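Local atomic coordinates of glycosyl transferase (PDB entry 5TZJ), a protein that is a family 2 glycosyltransferase that joins a GT-A-type domain to a TarS-like linker domain. Residues Pro153-Arg158 / Lys184-Ala189. Sequence-based numbering, arbitrary orientation.
Sequences PTKIYR and KAYLNA
Lys155, beside strand 156-158, and Tyr157, within it, point toward the last turns of helix 177-188, where they meet Tyr186 and Ala185. The lysine can be followed outward. From CB, chi1 of -52° sets CG beside the backbone N, anti to the carbonyl carbon. Lys155 CD comes within 4.0 Å of Tyr186 OH. Lys155 CE lies closest, 3.2 Å from the same Tyr186 OH, and the two side chains cross at about a right angle. At chi4 (61°) the chain bends, and NZ turns back to its own loop. There it hydrogen-bonds to Ser152 O and Thr150 OG1. Tyr186 OH is bonded to Thr150 O, so both polar ends are tied to residues 150-152. The second point of contact is apolar. The CB of Ala185 sits at the edge of the Tyr157 ring, near its plane, and is 3.7 Å from CD1 of Tyr157. Phe181 packs edge-to-face with this ring. Leu161 and Leu162 of helix 159-164 also pack on Ala185. The contact thus joins the central sheet to helix 177-188. Pro153 of the same segment touches uridine-diphosphate-N-acetylglucosamine, and the Lys155 side chain is about 7 Å from it. The chemistry implies that the two segments touch through Tyr157 on Ala185 and a Lys155 methylene on Tyr186 OH, while the polar ends are satisfied just outside: Lys155 and Tyr186 by residues 150-152, Tyr157 OH by Thr182 OG1, one turn earlier in the same helix.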
ATOM      1  N   PRO A 153      -3.106   1.562   4.243  1.00 22.02           N
ATOM      2  CA  PRO A 153      -3.626   2.811   4.807  1.00 23.39           C
ATOM      3  C   PRO A 153      -3.653   2.834   6.334  1.00 25.81           C
ATOM      4  O   PRO A 153      -4.211   3.779   6.924  1.00 28.95           O
ATOM      5  CB  PRO A 153      -5.046   2.861   4.215  1.00 23.89           C
ATOM      6  CG  PRO A 153      -5.461   1.418   4.123  1.00 25.67           C
ATOM      7  CD  PRO A 153      -4.178   0.663   3.769  1.00 24.37           C
ATOM      8  N   THR A 154      -3.058   1.827   6.983  1.00 26.66           N
ATOM      9  CA  THR A 154      -3.142   1.632   8.445  1.00 29.11           C
ATOM     10  C   THR A 154      -2.108   2.504   9.163  1.00 27.85           C
ATOM     11  O   THR A 154      -1.225   2.026   9.879  1.00 27.13           O
ATOM     12  CB  THR A 154      -2.913   0.161   8.763  1.00 35.25           C
ATOM     13  OG1 THR A 154      -1.617  -0.217   8.240  1.00 35.37           O
ATOM     14  CG2 THR A 154      -3.983  -0.673   8.081  1.00 35.02           C
ATOM     15  N   LYS A 155      -2.227   3.805   8.895  1.00 30.16           N
ATOM     16  CA  LYS A 155      -1.339   4.863   9.344  1.00 28.93           C
ATOM     17  C   LYS A 155      -2.213   6.044   9.752  1.00 32.43           C
ATOM     18  O   LYS A 155      -3.432   6.057   9.532  1.00 30.54           O
ATOM     19  CB  LYS A 155      -0.358   5.284   8.238  1.00 25.01           C
ATOM     20  CG  LYS A 155       0.416   4.088   7.595  1.00 25.84           C
ATOM     21  CD  LYS A 155       1.093   4.501   6.277  1.00 30.49           C
ATOM     22  CE  LYS A 155       2.127   3.431   5.805  1.00 33.54           C
ATOM     23  NZ  LYS A 155       1.468   2.133   5.563  1.00 32.72           N
ATOM     24  N   ILE A 156      -1.572   7.051  10.330  1.00 31.15           N
ATOM     25  CA  ILE A 156      -2.236   8.280  10.715  1.00 30.91           C
ATOM     26  C   ILE A 156      -1.899   9.356   9.696  1.00 32.32           C
ATOM     27  O   ILE A 156      -0.706   9.599   9.385  1.00 29.19           O
ATOM     28  CB  ILE A 156      -1.822   8.687  12.141  1.00 35.33           C
ATOM     29  CG1 ILE A 156      -2.298   7.601  13.113  1.00 35.04           C
ATOM     30  CG2 ILE A 156      -2.398  10.073  12.539  1.00 34.70           C
ATOM     31  CD1 ILE A 156      -1.953   7.906  14.576  1.00 37.39           C
ATOM     32  N   TYR A 157      -2.948  10.029   9.190  1.00 29.30           N
ATOM     33  CA  TYR A 157      -2.797  11.062   8.170  1.00 27.82           C
ATOM     34  C   TYR A 157      -3.470  12.343   8.631  1.00 33.35           C
ATOM     35  O   TYR A 157      -4.578  12.301   9.171  1.00 31.48           O
ATOM     36  CB  TYR A 157      -3.412  10.677   6.867  1.00 25.71           C
ATOM     37  CG  TYR A 157      -3.012   9.328   6.307  1.00 29.28           C
ATOM     38  CD1 TYR A 157      -2.172   9.266   5.195  1.00 26.21           C
ATOM     39  CD2 TYR A 157      -3.480   8.125   6.857  1.00 25.91           C
ATOM     40  CE1 TYR A 157      -1.809   8.058   4.644  1.00 28.41           C
ATOM     41  CE2 TYR A 157      -3.113   6.887   6.299  1.00 25.49           C
ATOM     42  CZ  TYR A 157      -2.292   6.872   5.182  1.00 27.70           C
ATOM     43  OH  TYR A 157      -1.906   5.692   4.579  1.00 26.16           O
ATOM     44  N   ARG A 158      -2.821  13.489   8.382  1.00 35.31           N
ATOM     45  CA  ARG A 158      -3.471  14.754   8.701  1.00 36.45           C
ATOM     46  C   ARG A 158      -4.667  14.923   7.777  1.00 38.10           C
ATOM     47  O   ARG A 158      -4.532  14.774   6.558  1.00 36.02           O
ATOM     48  CB  ARG A 158      -2.514  15.929   8.541  1.00 37.07           C
ATOM     49  CG  ARG A 158      -3.129  17.287   8.979  1.00 41.29           C
ATOM     50  CD  ARG A 158      -2.126  18.404   8.699  1.00 42.82           C
ATOM     51  NE  ARG A 158      -0.914  18.231   9.497  1.00 47.45           N
ATOM     52  CZ  ARG A 158      -0.776  18.684  10.752  1.00 49.40           C
ATOM     53  NH1 ARG A 158      -1.783  19.324  11.344  1.00 45.68           N
ATOM     54  NH2 ARG A 158       0.362  18.487  11.419  1.00 50.46           N
ATOM     55  N   LYS A 184       0.245   9.126  -2.861  1.00 23.88           N
ATOM     56  CA  LYS A 184      -0.196  10.520  -2.910  1.00 24.09           C
ATOM     57  C   LYS A 184       0.033  11.217  -1.570  1.00 24.98           C
ATOM     58  O   LYS A 184       0.508  12.361  -1.525  1.00 27.59           O
ATOM     59  CB  LYS A 184      -1.690  10.603  -3.282  1.00 26.59           C
ATOM     60  CG  LYS A 184      -2.034  10.444  -4.779  1.00 28.46           C
ATOM     61  CD  LYS A 184      -3.578  10.420  -5.007  1.00 35.11           C
ATOM     62  CE  LYS A 184      -3.971  10.286  -6.501  1.00 36.20           C
ATOM     63  NZ  LYS A 184      -5.455  10.177  -6.767  1.00 33.44           N
ATOM     64  N   ALA A 185      -0.331  10.560  -0.470  1.00 23.63           N
ATOM     65  CA  ALA A 185      -0.154  11.210   0.832  1.00 25.49           C
ATOM     66  C   ALA A 185       1.331  11.412   1.117  1.00 27.41           C
ATOM     67  O   ALA A 185       1.736  12.459   1.632  1.00 31.29           O
ATOM     68  CB  ALA A 185      -0.793  10.379   1.948  1.00 22.56           C
ATOM     69  N   TYR A 186       2.163  10.424   0.765  1.00 23.38           N
ATOM     70  CA  TYR A 186       3.608  10.604   0.939  1.00 25.81           C
ATOM     71  C   TYR A 186       4.114  11.774   0.105  1.00 31.60           C
ATOM     72  O   TYR A 186       4.886  12.623   0.590  1.00 35.14           O
ATOM     73  CB  TYR A 186       4.356   9.336   0.538  1.00 28.88           C
ATOM     74  CG  TYR A 186       4.322   8.146   1.492  1.00 27.09           C
ATOM     75  CD1 TYR A 186       4.065   8.297   2.827  1.00 24.02           C
ATOM     76  CD2 TYR A 186       4.605   6.857   1.014  1.00 26.88           C
ATOM     77  CE1 TYR A 186       4.081   7.160   3.695  1.00 30.52           C
ATOM     78  CE2 TYR A 186       4.656   5.742   1.844  1.00 24.63           C
ATOM     79  CZ  TYR A 186       4.385   5.899   3.194  1.00 27.87           C
ATOM     80  OH  TYR A 186       4.405   4.776   3.992  1.00 23.61           O
ATOM     81  N   LEU A 187       3.718  11.820  -1.170  1.00 27.45           N
ATOM     82  CA  LEU A 187       4.234  12.840  -2.082  1.00 30.49           C
ATOM     83  C   LEU A 187       3.846  14.273  -1.658  1.00 33.79           C
ATOM     84  O   LEU A 187       4.570  15.227  -1.960  1.00 34.68           O
ATOM     85  CB  LEU A 187       3.753  12.537  -3.502  1.00 26.19           C
ATOM     86  CG  LEU A 187       4.434  11.371  -4.266  1.00 26.64           C
ATOM     87  CD1 LEU A 187       3.646  10.979  -5.518  1.00 25.87           C
ATOM     88  CD2 LEU A 187       5.922  11.665  -4.639  1.00 27.59           C
ATOM     89  N   ASN A 188       2.714  14.453  -0.983  1.00 29.96           N
ATOM     90  CA  ASN A 188       2.235  15.780  -0.622  1.00 30.60           C
ATOM     91  C   ASN A 188       2.604  16.221   0.789  1.00 36.66           C
ATOM     92  O   ASN A 188       2.424  17.399   1.114  1.00 38.93           O
ATOM     93  CB  ASN A 188       0.699  15.844  -0.762  1.00 30.42           C
ATOM     94  CG  ASN A 188       0.274  15.940  -2.204  1.00 36.08           C
ATOM     95  OD1 ASN A 188       0.367  17.009  -2.822  1.00 39.87           O
ATOM     96  ND2 ASN A 188      -0.162  14.822  -2.766  1.00 35.50           N
ATOM     97  N   ALA A 189       3.102  15.329   1.633  1.00 37.19           N
ATOM     98  CA  ALA A 189       3.250  15.674   3.035  1.00 39.65           C
ATOM     99  C   ALA A 189       4.512  16.499   3.217  1.00 42.61           C
ATOM    100  O   ALA A 189       5.505  16.299   2.523  1.00 42.13           O
ATOM    101  CB  ALA A 189       3.321  14.420   3.904  1.00 37.89           C
TER